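Local coordinates for uncharacterized protein (Bacteroides eggerthii DSM 20697, PDB 4ECO) that is of unknown function but is built from leucine-rich repeats and probably serves in protein binding, at residues 33-38 against 81-86; 211-216 against 266-271; 273-278 against 296-301. All blocks are in the same frame, centred on the assembly; numbering follows the deposited sequence.

Contact 1 of 3, residues 33-38 against 81-86; sequences LALKEI and GRVTGL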
ATOM      1  N   LEU A  33      30.508 -19.069  22.148  1.00 49.03           N
ATOM      2  CA  LEU A  33      29.979 -19.608  23.398  1.00 48.29           C
ATOM      3  C   LEU A  33      28.657 -18.905  23.724  1.00 54.25           C
ATOM      4  O   LEU A  33      27.750 -19.539  24.287  1.00 56.34           O
ATOM      5  CB  LEU A  33      30.986 -19.466  24.538  1.00 48.90           C
ATOM      6  CG  LEU A  33      32.353 -20.091  24.297  1.00 54.24           C
ATOM      7  CD1 LEU A  33      33.332 -19.675  25.364  1.00 55.52           C
ATOM      8  CD2 LEU A  33      32.276 -21.605  24.197  1.00 56.24           C
ATOM      9  N   ALA A  34      28.534 -17.608  23.311  1.00 48.21           N
ATOM     10  CA  ALA A  34      27.314 -16.811  23.430  1.00 45.89           C
ATOM     11  C   ALA A  34      26.245 -17.368  22.481  1.00 49.72           C
ATOM     12  O   ALA A  34      25.116 -17.616  22.926  1.00 51.11           O
ATOM     13  CB  ALA A  34      27.591 -15.346  23.138  1.00 46.32           C
ATOM     14  N   LEU A  35      26.613 -17.652  21.202  1.00 43.56           N
ATOM     15  CA  LEU A  35      25.696 -18.253  20.227  1.00 41.40           C
ATOM     16  C   LEU A  35      25.090 -19.545  20.747  1.00 46.49           C
ATOM     17  O   LEU A  35      23.870 -19.703  20.690  1.00 46.42           O
ATOM     18  CB  LEU A  35      26.388 -18.542  18.888  1.00 40.97           C
ATOM     19  CG  LEU A  35      26.631 -17.365  17.956  1.00 44.26           C
ATOM     20  CD1 LEU A  35      27.256 -17.843  16.670  1.00 44.15           C
ATOM     21  CD2 LEU A  35      25.348 -16.612  17.662  1.00 43.76           C
ATOM     22  N   LYS A  36      25.934 -20.452  21.282  1.00 43.88           N
ATOM     23  CA  LYS A  36      25.503 -21.741  21.824  1.00 44.00           C
ATOM     24  C   LYS A  36      24.594 -21.530  23.070  1.00 47.93           C
ATOM     25  O   LYS A  36      23.563 -22.202  23.205  1.00 46.45           O
ATOM     26  CB  LYS A  36      26.733 -22.609  22.146  1.00 46.78           C
ATOM     27  CG  LYS A  36      26.480 -23.902  22.916  1.00 49.07           C
ATOM     28  CD  LYS A  36      25.690 -24.979  22.199  1.00 51.26           C
ATOM     29  CE  LYS A  36      25.536 -26.135  23.160  1.00 60.44           C
ATOM     30  NZ  LYS A  36      24.674 -27.205  22.606  1.00 74.08           N
ATOM     31  N   GLU A  37      24.940 -20.557  23.921  1.00 44.75           N
ATOM     32  CA  GLU A  37      24.151 -20.272  25.111  1.00 44.94           C
ATOM     33  C   GLU A  37      22.755 -19.703  24.703  1.00 46.38           C
ATOM     34  O   GLU A  37      21.739 -20.068  25.302  1.00 44.44           O
ATOM     35  CB  GLU A  37      24.920 -19.320  26.033  1.00 47.36           C
ATOM     36  CG  GLU A  37      24.471 -19.413  27.482  1.00 62.68           C
ATOM     37  CD  GLU A  37      25.446 -18.853  28.498  1.00 95.56           C
ATOM     38  OE1 GLU A  37      26.660 -19.152  28.394  1.00 81.24           O
ATOM     39  OE2 GLU A  37      24.979 -18.158  29.433  1.00 95.93           O
ATOM     40  N   ILE A  38      22.720 -18.870  23.643  1.00 42.11           N
ATOM     41  CA  ILE A  38      21.491 -18.299  23.081  1.00 40.30           C
ATOM     42  C   ILE A  38      20.623 -19.456  22.534  1.00 44.19           C
ATOM     43  O   ILE A  38      19.443 -19.539  22.862  1.00 43.32           O
ATOM     44  CB  ILE A  38      21.835 -17.227  22.004  1.00 41.79           C
ATOM     45  CG1 ILE A  38      22.262 -15.922  22.703  1.00 41.70           C
ATOM     46  CG2 ILE A  38      20.659 -16.983  21.019  1.00 40.34           C
ATOM     47  CD1 ILE A  38      23.104 -14.978  21.850  1.00 48.73           C
ATOM     48  N   GLY A  81      36.191 -13.460  12.255  1.00 58.47           N
ATOM     49  CA  GLY A  81      35.285 -14.491  12.749  1.00 57.25           C
ATOM     50  C   GLY A  81      34.299 -14.023  13.800  1.00 61.06           C
ATOM     51  O   GLY A  81      33.715 -14.854  14.506  1.00 60.87           O
ATOM     52  N   ARG A  82      34.099 -12.692  13.924  1.00 56.37           N
ATOM     53  CA  ARG A  82      33.152 -12.169  14.900  1.00 54.63           C
ATOM     54  C   ARG A  82      31.781 -12.060  14.254  1.00 58.33           C
ATOM     55  O   ARG A  82      31.686 -11.807  13.047  1.00 58.56           O
ATOM     56  CB  ARG A  82      33.616 -10.849  15.522  1.00 50.62           C
ATOM     57  CG  ARG A  82      34.685 -11.145  16.569  1.00 53.31           C
ATOM     58  CD  ARG A  82      34.809 -10.089  17.630  1.00 62.31           C
ATOM     59  NE  ARG A  82      33.702 -10.112  18.583  1.00 62.43           N
ATOM     60  CZ  ARG A  82      33.615  -9.308  19.636  1.00 72.12           C
ATOM     61  NH1 ARG A  82      34.565  -8.416  19.878  1.00 64.09           N
ATOM     62  NH2 ARG A  82      32.579  -9.393  20.457  1.00 56.31           N
ATOM     63  N   VAL A  83      30.721 -12.314  15.063  1.00 52.87           N
ATOM     64  CA  VAL A  83      29.311 -12.328  14.653  1.00 50.09           C
ATOM     65  C   VAL A  83      28.874 -10.907  14.332  1.00 54.47           C
ATOM     66  O   VAL A  83      28.940 -10.052  15.214  1.00 56.14           O
ATOM     67  CB  VAL A  83      28.385 -12.980  15.718  1.00 51.38           C
ATOM     68  CG1 VAL A  83      26.929 -12.949  15.260  1.00 49.97           C
ATOM     69  CG2 VAL A  83      28.815 -14.407  16.033  1.00 50.51           C
ATOM     70  N   THR A  84      28.434 -10.656  13.081  1.00 48.59           N
ATOM     71  CA  THR A  84      28.009  -9.319  12.667  1.00 47.46           C
ATOM     72  C   THR A  84      26.501  -9.298  12.372  1.00 49.20           C
ATOM     73  O   THR A  84      25.907  -8.219  12.299  1.00 47.86           O
ATOM     74  CB  THR A  84      28.831  -8.813  11.467  1.00 51.95           C
ATOM     75  OG1 THR A  84      28.551  -9.567  10.286  1.00 45.88           O
ATOM     76  CG2 THR A  84      30.319  -8.784  11.752  1.00 51.26           C
ATOM     77  N   GLY A  85      25.884 -10.472  12.290  1.00 44.36           N
ATOM     78  CA  GLY A  85      24.455 -10.595  12.032  1.00 41.82           C
ATOM     79  C   GLY A  85      23.884 -11.856  12.613  1.00 44.93           C
ATOM     80  O   GLY A  85      24.550 -12.886  12.647  1.00 45.98           O
ATOM     81  N   LEU A  86      22.667 -11.781  13.104  1.00 41.15           N
ATOM     82  CA  LEU A  86      22.021 -12.922  13.747  1.00 40.30           C
ATOM     83  C   LEU A  86      20.520 -12.833  13.528  1.00 44.50           C
ATOM     84  O   LEU A  86      19.875 -11.856  13.943  1.00 44.51           O
ATOM     85  CB  LEU A  86      22.389 -12.963  15.258  1.00 40.48           C
ATOM     86  CG  LEU A  86      21.539 -13.788  16.232  1.00 44.83           C
ATOM     87  CD1 LEU A  86      21.382 -15.198  15.773  1.00 44.92           C
ATOM     88  CD2 LEU A  86      22.165 -13.814  17.605  1.00 48.36           C
TER

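Contact 2 of 3, residues 211-216 against 266-271; sequences FYMGNS and PTFLKA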
ATOM      1  N   PHE A 211      17.167  -3.731  14.408  1.00 41.44           N
ATOM      2  CA  PHE A 211      16.656  -4.599  15.459  1.00 40.44           C
ATOM      3  C   PHE A 211      15.193  -4.912  15.164  1.00 42.83           C
ATOM      4  O   PHE A 211      14.339  -4.044  15.277  1.00 43.98           O
ATOM      5  CB  PHE A 211      16.857  -3.969  16.845  1.00 43.03           C
ATOM      6  CG  PHE A 211      16.504  -4.820  18.044  1.00 44.57           C
ATOM      7  CD1 PHE A 211      16.445  -6.207  17.947  1.00 46.46           C
ATOM      8  CD2 PHE A 211      16.278  -4.239  19.286  1.00 48.31           C
ATOM      9  CE1 PHE A 211      16.104  -6.990  19.056  1.00 47.88           C
ATOM     10  CE2 PHE A 211      15.953  -5.026  20.398  1.00 50.82           C
ATOM     11  CZ  PHE A 211      15.887  -6.400  20.279  1.00 47.58           C
ATOM     12  N   TYR A 212      14.918  -6.157  14.760  1.00 38.43           N
ATOM     13  CA  TYR A 212      13.579  -6.640  14.401  1.00 36.91           C
ATOM     14  C   TYR A 212      13.086  -7.716  15.338  1.00 40.71           C
ATOM     15  O   TYR A 212      13.852  -8.588  15.774  1.00 42.93           O
ATOM     16  CB  TYR A 212      13.586  -7.214  12.970  1.00 37.41           C
ATOM     17  CG  TYR A 212      13.364  -6.218  11.848  1.00 39.57           C
ATOM     18  CD1 TYR A 212      14.203  -5.121  11.684  1.00 41.72           C
ATOM     19  CD2 TYR A 212      12.398  -6.447  10.870  1.00 40.11           C
ATOM     20  CE1 TYR A 212      14.018  -4.217  10.635  1.00 42.62           C
ATOM     21  CE2 TYR A 212      12.208  -5.557   9.812  1.00 40.57           C
ATOM     22  CZ  TYR A 212      13.020  -4.442   9.699  1.00 45.18           C
ATOM     23  OH  TYR A 212      12.845  -3.568   8.653  1.00 41.53           O
HETATM   24  N   MSE A 213      11.802  -7.659  15.642  1.00 34.45           N
HETATM   25  CA  MSE A 213      11.128  -8.691  16.407  1.00 32.94           C
HETATM   26  C   MSE A 213       9.684  -8.715  15.982  1.00 38.40           C
HETATM   27  O   MSE A 213       9.130  -7.686  15.560  1.00 37.38           O
HETATM   28  CB  MSE A 213      11.299  -8.570  17.937  1.00 34.82           C
HETATM   29  CG  MSE A 213      10.606  -7.397  18.616  1.00 39.99           C
HETATM   30 SE   MSE A 213      11.640  -6.913  20.236  0.75 45.85          SE
HETATM   31  CE  MSE A 213      12.614  -5.406  19.399  1.00 41.95           C
ATOM     32  N   GLY A 214       9.106  -9.908  16.031  1.00 35.61           N
ATOM     33  CA  GLY A 214       7.712 -10.074  15.661  1.00 35.02           C
ATOM     34  C   GLY A 214       7.157 -11.449  15.894  1.00 40.46           C
ATOM     35  O   GLY A 214       7.906 -12.427  15.959  1.00 42.90           O
ATOM     36  N   ASN A 215       5.827 -11.515  16.032  1.00 35.93           N
ATOM     37  CA  ASN A 215       4.980 -12.706  16.201  1.00 34.24           C
ATOM     38  C   ASN A 215       5.370 -13.468  17.487  1.00 35.42           C
ATOM     39  O   ASN A 215       5.310 -14.692  17.533  1.00 33.75           O
ATOM     40  CB  ASN A 215       5.055 -13.578  14.949  1.00 30.86           C
ATOM     41  CG  ASN A 215       5.032 -12.768  13.672  1.00 43.21           C
ATOM     42  OD1 ASN A 215       4.026 -12.168  13.314  1.00 41.28           O
ATOM     43  ND2 ASN A 215       6.173 -12.635  13.019  1.00 35.57           N
ATOM     44  N   SER A 216       5.714 -12.698  18.541  1.00 33.06           N
ATOM     45  CA  SER A 216       6.176 -13.169  19.848  1.00 34.40           C
ATOM     46  C   SER A 216       5.136 -12.978  20.921  1.00 40.80           C
ATOM     47  O   SER A 216       4.404 -11.987  20.890  1.00 41.85           O
ATOM     48  CB  SER A 216       7.452 -12.433  20.260  1.00 38.24           C
ATOM     49  OG  SER A 216       8.614 -12.930  19.611  1.00 42.96           O
ATOM     50  N   PRO A 266       7.094  -1.178  23.844  1.00 44.48           N
ATOM     51  CA  PRO A 266       8.250  -1.243  24.765  1.00 43.99           C
ATOM     52  C   PRO A 266       8.878   0.149  24.897  1.00 46.39           C
ATOM     53  O   PRO A 266       8.927   0.929  23.941  1.00 44.99           O
ATOM     54  CB  PRO A 266       9.185  -2.285  24.130  1.00 44.77           C
ATOM     55  CG  PRO A 266       8.732  -2.459  22.772  1.00 48.36           C
ATOM     56  CD  PRO A 266       7.287  -2.052  22.671  1.00 44.48           C
ATOM     57  N   THR A 267       9.272   0.485  26.105  1.00 44.51           N
ATOM     58  CA  THR A 267       9.748   1.819  26.483  1.00 46.04           C
ATOM     59  C   THR A 267      11.152   2.175  25.959  1.00 53.03           C
ATOM     60  O   THR A 267      11.538   3.355  26.020  1.00 54.97           O
ATOM     61  CB  THR A 267       9.740   1.938  28.005  1.00 42.68           C
ATOM     62  OG1 THR A 267      10.603   0.935  28.542  1.00 47.28           O
ATOM     63  CG2 THR A 267       8.332   1.791  28.588  1.00 33.20           C
ATOM     64  N   PHE A 268      11.898   1.190  25.445  1.00 49.18           N
ATOM     65  CA  PHE A 268      13.263   1.431  24.977  1.00 49.50           C
ATOM     66  C   PHE A 268      13.262   2.259  23.691  1.00 53.17           C
ATOM     67  O   PHE A 268      14.272   2.907  23.388  1.00 53.38           O
ATOM     68  CB  PHE A 268      14.021   0.104  24.778  1.00 50.40           C
ATOM     69  CG  PHE A 268      13.772  -0.626  23.484  1.00 50.25           C
ATOM     70  CD1 PHE A 268      12.743  -1.551  23.380  1.00 53.26           C
ATOM     71  CD2 PHE A 268      14.583  -0.406  22.374  1.00 52.05           C
ATOM     72  CE1 PHE A 268      12.517  -2.232  22.181  1.00 53.52           C
ATOM     73  CE2 PHE A 268      14.348  -1.068  21.168  1.00 54.28           C
ATOM     74  CZ  PHE A 268      13.321  -1.982  21.081  1.00 52.56           C
ATOM     75  N   LEU A 269      12.144   2.204  22.923  1.00 47.33           N
ATOM     76  CA  LEU A 269      12.011   2.887  21.636  1.00 45.32           C
ATOM     77  C   LEU A 269      12.197   4.385  21.800  1.00 52.09           C
ATOM     78  O   LEU A 269      13.048   4.931  21.102  1.00 53.93           O
ATOM     79  CB  LEU A 269      10.663   2.583  20.977  1.00 43.27           C
ATOM     80  CG  LEU A 269      10.381   1.114  20.637  1.00 44.22           C
ATOM     81  CD1 LEU A 269       8.911   0.894  20.377  1.00 42.83           C
ATOM     82  CD2 LEU A 269      11.192   0.642  19.473  1.00 40.97           C
ATOM     83  N   LYS A 270      11.491   5.039  22.766  1.00 47.76           N
ATOM     84  CA  LYS A 270      11.617   6.494  22.979  1.00 47.30           C
ATOM     85  C   LYS A 270      13.009   6.885  23.542  1.00 52.71           C
ATOM     86  O   LYS A 270      13.425   8.046  23.400  1.00 55.20           O
ATOM     87  CB  LYS A 270      10.503   7.046  23.879  1.00 47.98           C
ATOM     88  CG  LYS A 270      10.423   6.449  25.264  1.00 48.91           C
ATOM     89  CD  LYS A 270       9.188   6.963  25.963  1.00 51.36           C
ATOM     90  CE  LYS A 270       9.089   6.490  27.383  1.00 56.69           C
ATOM     91  NZ  LYS A 270       7.810   6.928  27.988  1.00 70.45           N
ATOM     92  N   ALA A 271      13.731   5.913  24.115  1.00 47.46           N
ATOM     93  CA  ALA A 271      15.066   6.099  24.674  1.00 47.41           C
ATOM     94  C   ALA A 271      16.167   6.067  23.583  1.00 51.55           C
ATOM     95  O   ALA A 271      17.312   6.388  23.893  1.00 55.11           O
ATOM     96  CB  ALA A 271      15.345   5.026  25.727  1.00 47.48           C
TER

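Contact 3 of 3, residues 273-278 against 296-301; sequences PEMQLI and QALADA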
ATOM      1  N   PRO A 273      18.470   7.227  20.302  1.00 49.62           N
ATOM      2  CA  PRO A 273      18.835   8.567  19.801  1.00 50.90           C
ATOM      3  C   PRO A 273      18.676   8.775  18.278  1.00 54.43           C
ATOM      4  O   PRO A 273      18.505   9.922  17.854  1.00 53.15           O
ATOM      5  CB  PRO A 273      20.317   8.681  20.182  1.00 53.34           C
ATOM      6  CG  PRO A 273      20.832   7.258  20.213  1.00 56.26           C
ATOM      7  CD  PRO A 273      19.658   6.341  20.401  1.00 50.73           C
ATOM      8  N   GLU A 274      18.775   7.696  17.455  1.00 51.22           N
ATOM      9  CA  GLU A 274      18.821   7.873  16.007  1.00 50.86           C
ATOM     10  C   GLU A 274      17.877   6.966  15.195  1.00 52.70           C
ATOM     11  O   GLU A 274      18.102   6.812  13.984  1.00 53.85           O
ATOM     12  CB  GLU A 274      20.274   7.621  15.534  1.00 52.55           C
ATOM     13  CG  GLU A 274      21.295   8.656  15.999  1.00 58.70           C
ATOM     14  CD  GLU A 274      21.170  10.047  15.402  1.00 71.77           C
ATOM     15  OE1 GLU A 274      20.552  10.188  14.318  1.00 49.93           O
ATOM     16  OE2 GLU A 274      21.728  10.992  16.009  1.00 66.59           O
HETATM   17  N   MSE A 275      16.797   6.439  15.805  1.00 45.16           N
HETATM   18  CA  MSE A 275      15.846   5.557  15.086  1.00 41.27           C
HETATM   19  C   MSE A 275      15.163   6.331  13.942  1.00 47.25           C
HETATM   20  O   MSE A 275      14.728   7.458  14.161  1.00 48.53           O
HETATM   21  CB  MSE A 275      14.807   4.968  16.065  1.00 40.48           C
HETATM   22  CG  MSE A 275      13.783   4.044  15.401  1.00 41.96           C
HETATM   23 SE   MSE A 275      12.585   3.241  16.687  0.75 44.17          SE
HETATM   24  CE  MSE A 275      11.813   4.799  17.457  1.00 42.39           C
ATOM     25  N   GLN A 276      15.110   5.734  12.735  1.00 44.03           N
ATOM     26  CA  GLN A 276      14.532   6.338  11.519  1.00 43.95           C
ATOM     27  C   GLN A 276      13.291   5.588  11.073  1.00 46.82           C
ATOM     28  O   GLN A 276      12.268   6.214  10.807  1.00 47.89           O
ATOM     29  CB  GLN A 276      15.558   6.392  10.366  1.00 45.36           C
ATOM     30  CG  GLN A 276      16.798   7.214  10.701  1.00 45.77           C
ATOM     31  CD  GLN A 276      17.765   7.373   9.566  1.00 57.10           C
ATOM     32  OE1 GLN A 276      18.141   6.421   8.891  1.00 52.46           O
ATOM     33  NE2 GLN A 276      18.282   8.575   9.411  1.00 58.30           N
ATOM     34  N   LEU A 277      13.369   4.256  10.994  1.00 42.44           N
ATOM     35  CA  LEU A 277      12.222   3.413  10.631  1.00 40.73           C
ATOM     36  C   LEU A 277      11.655   2.750  11.904  1.00 45.29           C
ATOM     37  O   LEU A 277      12.412   2.200  12.722  1.00 46.02           O
ATOM     38  CB  LEU A 277      12.633   2.359   9.570  1.00 39.34           C
ATOM     39  CG  LEU A 277      11.565   1.372   9.052  1.00 42.08           C
ATOM     40  CD1 LEU A 277      11.902   0.901   7.647  1.00 40.91           C
ATOM     41  CD2 LEU A 277      11.385   0.155  10.005  1.00 40.58           C
ATOM     42  N   ILE A 278      10.328   2.779  12.050  1.00 40.05           N
ATOM     43  CA  ILE A 278       9.669   2.121  13.164  1.00 39.31           C
ATOM     44  C   ILE A 278       8.454   1.368  12.624  1.00 44.23           C
ATOM     45  O   ILE A 278       7.545   1.976  12.073  1.00 46.69           O
ATOM     46  CB  ILE A 278       9.316   3.033  14.368  1.00 42.66           C
ATOM     47  CG1 ILE A 278       8.694   2.186  15.509  1.00 43.36           C
ATOM     48  CG2 ILE A 278       8.455   4.249  13.976  1.00 42.10           C
ATOM     49  CD1 ILE A 278       8.554   2.831  16.812  1.00 55.15           C
ATOM     50  N   GLN A 296       2.780   9.619  20.714  1.00 45.40           N
ATOM     51  CA  GLN A 296       2.980  10.991  21.182  1.00 46.46           C
ATOM     52  C   GLN A 296       4.306  11.117  21.886  1.00 52.66           C
ATOM     53  O   GLN A 296       5.064  12.051  21.606  1.00 52.75           O
ATOM     54  CB  GLN A 296       1.837  11.459  22.098  1.00 48.40           C
ATOM     55  CG  GLN A 296       1.811  12.982  22.266  1.00 56.50           C
ATOM     56  CD  GLN A 296       0.486  13.543  22.732  1.00 71.22           C
ATOM     57  OE1 GLN A 296      -0.562  13.480  22.055  1.00 69.63           O
ATOM     58  NE2 GLN A 296       0.542  14.206  23.857  1.00 48.13           N
ATOM     59  N   ALA A 297       4.593  10.142  22.774  1.00 50.68           N
ATOM     60  CA  ALA A 297       5.813  10.055  23.572  1.00 50.83           C
ATOM     61  C   ALA A 297       7.049  10.010  22.666  1.00 56.92           C
ATOM     62  O   ALA A 297       8.039  10.685  22.959  1.00 57.25           O
ATOM     63  CB  ALA A 297       5.759   8.828  24.460  1.00 50.54           C
ATOM     64  N   LEU A 298       6.963   9.250  21.541  1.00 53.17           N
ATOM     65  CA  LEU A 298       8.034   9.142  20.556  1.00 52.34           C
ATOM     66  C   LEU A 298       8.299  10.509  19.900  1.00 56.68           C
ATOM     67  O   LEU A 298       9.457  10.934  19.862  1.00 56.36           O
ATOM     68  CB  LEU A 298       7.715   8.075  19.502  1.00 50.56           C
ATOM     69  CG  LEU A 298       7.931   6.626  19.933  1.00 53.16           C
ATOM     70  CD1 LEU A 298       7.226   5.671  19.011  1.00 50.57           C
ATOM     71  CD2 LEU A 298       9.394   6.295  20.021  1.00 56.67           C
ATOM     72  N   ALA A 299       7.232  11.219  19.470  1.00 53.72           N
ATOM     73  CA  ALA A 299       7.308  12.564  18.867  1.00 54.12           C
ATOM     74  C   ALA A 299       7.910  13.599  19.843  1.00 59.85           C
ATOM     75  O   ALA A 299       8.697  14.468  19.429  1.00 61.05           O
ATOM     76  CB  ALA A 299       5.924  13.011  18.441  1.00 54.33           C
ATOM     77  N   ASP A 300       7.556  13.481  21.141  1.00 55.32           N
ATOM     78  CA  ASP A 300       8.010  14.396  22.191  1.00 56.02           C
ATOM     79  C   ASP A 300       9.457  14.097  22.621  1.00 61.50           C
ATOM     80  O   ASP A 300      10.127  14.994  23.142  1.00 63.49           O
ATOM     81  CB  ASP A 300       7.064  14.337  23.399  1.00 57.16           C
ATOM     82  CG  ASP A 300       5.660  14.849  23.120  1.00 61.76           C
ATOM     83  OD1 ASP A 300       5.506  15.732  22.226  1.00 58.41           O
ATOM     84  OD2 ASP A 300       4.716  14.381  23.797  1.00 68.13           O
ATOM     85  N   ALA A 301       9.942  12.860  22.400  1.00 56.66           N
ATOM     86  CA  ALA A 301      11.316  12.474  22.743  1.00 56.57           C
ATOM     87  C   ALA A 301      12.300  12.966  21.654  1.00 58.58           C
ATOM     88  O   ALA A 301      11.839  13.306  20.553  1.00 56.39           O
ATOM     89  CB  ALA A 301      11.416  10.959  22.918  1.00 56.21           C
TER

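Contact 1 of 3, residues 33-38 against 81-86
Near the N-terminal end of the leucine-rich-repeat solenoid, helix 27-41 lays Leu35 and Ile38 against Val83 and Leu86 of strand 83-87. Leu35 takes part in two of the three pairs. Its two methyls part company: CD1 meets Val83 CG2 tip to tip at 3.8 Å, while CD2 lies 4.2 Å from Leu86 CD2. One turn of the helix, from Leu35 to Ile38, then brings a second side chain to the same leucine, with Ile38 CD1 4.5 Å from Leu86 CD2, a looser approach. Helix and strand run nearly parallel here, their directions differing by 20°, and the gap between axes of 11.8 Å is bridged entirely by apolar branches. The strand presents two inward side chains three residues apart, the LxxL spacing of a leucine-rich repeat. A classic beta bulge, in which Thr84 and Gly85 both face Ser76 of the antiparallel strand 75-77, is consistent with both side chains facing the helix. Thr84 takes no part and bonds through OG1 to Ser76 OG. In Val83 the branch that touches, CG2, stands anti to the carbonyl carbon, with CG1 anti to the backbone N (chi1 179°). Earlier on the same helix, Asp31 fixes the start of the strand, taking a hydrogen bond from Val83 N and a salt bridge from Arg82 NH2. Beside the apolar cluster, Val83 also touches Val75 and Leu77, and Leu86 rests on Trp60.

Contact 2 of 3, residues 211-216 against 266-271
Phe268, at the third position of the type I turn Pro266-Leu269, sets the far end of its ring against both Phe211 and Met213 of strand 210-214. The closest approaches converge on Phe268 CZ, which lies 4.1 Å from Phe211 CE2 and 3.9 Å from Met213 CE. The two phenyl rings meet obliquely, planes inclined at 44° and centroids 5.9 Å apart, a geometry that is neither a stack nor an edge-to-face pair. Met213, a selenomethionine, approaches Phe268 from the opposite direction. A bend at chi3 (99°) turns its methyl over Phe211, where CE sits 3.4 Å above the ring plane toward the rim. That methyl therefore touches both rings at once, and all three side chains are buried. The other side of the turn is quite different: Lys270 and Ala271 are exposed to solvent, Thr267 partly so, and none of them reaches the strand. Residues 267-271 have helical torsions but not the regular helical bonds; the one backbone bond within 266-271, from Ala271 N to Phe268 O, is weak. Trp245 also meets the Phe268 ring, and Ile223 touches Met213. Strand 210-214 runs between the parallel strands 109-111 and 253-257, and Leu269, packed on Val254 of the latter and on Leu298 of helix 288-300, ties the turn to the next layers of the solenoid.

Contact 3 of 3, residues 273-278 against 296-301
Leu298 of helix 288-300 reaches across to Met275 and Ile278 and makes every contact between the two segments. The sequence from 296 to 301 covers the last turn of this helix. At its start, Gln296, partly exposed, makes no contact with 273-278; its OE1 accepts hydrogen bonds from Lys292 NZ and Val322 N, while its carbonyl oxygen receives Asp300 N in a regular helical bond of 2.9 Å. Two residues on, Leu298 turns inward. With CG anti to the carbonyl carbon (chi1 -78°), the side chain forks toward 273-278, and each methyl finds its own partner. CD1 meets Ile278 CD1 tip to tip at 3.8 Å. CD2 is the same 3.8 Å from the CE methyl of Met275, a selenomethionine whose side chain crosses that of the leucine at about a right angle. The two partners reach it by different routes. Ile278 stretches CG1 and CD1 straight out from the backbone, whereas Met275 is extended through its first two torsions and bends at chi3 (59°), which swings the methyl round at the end. Asp300 is exposed, its OD1 engaged in a salt bridge with Lys328 and a hydrogen bond with Ser325. Ala301 is the first residue to depart from helical torsions; its N still bonds weakly to Ala297 O and Leu298 O as the helix ends. Met275 is also touched by Val303 and Val254, and Ile278 by Ile310 of strand 309-311. Apolar residues three apart, Met275 just before a short strand and Ile278 in it, in the spacing of the LxxL motif, followed by a helix on the opposite side of a common apolar interior and then by a parallel strand, are the build of a leucine-rich-repeat solenoid.

How the contacts relate
All three contacts fill the apolar interior behind strands 83-87, 210-214 and 277-279, with 109-111 and 253-257 between them. Contacts 2 and 3 are neighbours, with centres about 12 Å apart, and they touch directly: Leu298 CD2 lies 3.7 Å from Lys270 N, and Met275 CE lies 3.9 Å from Leu269 O. Contact 1 is more remote, its centre about 21 Å from that of contact 2 and about 29 Å from that of contact 3. The bound sodium ion, held by Glu117 and Ser192, is about 12 Å from the Leu86 side chain and about 11 Å from that of Met213. Contact 2 approaches the site more closely through Asn215, which touches Ser192 and bonds weakly to Glu117.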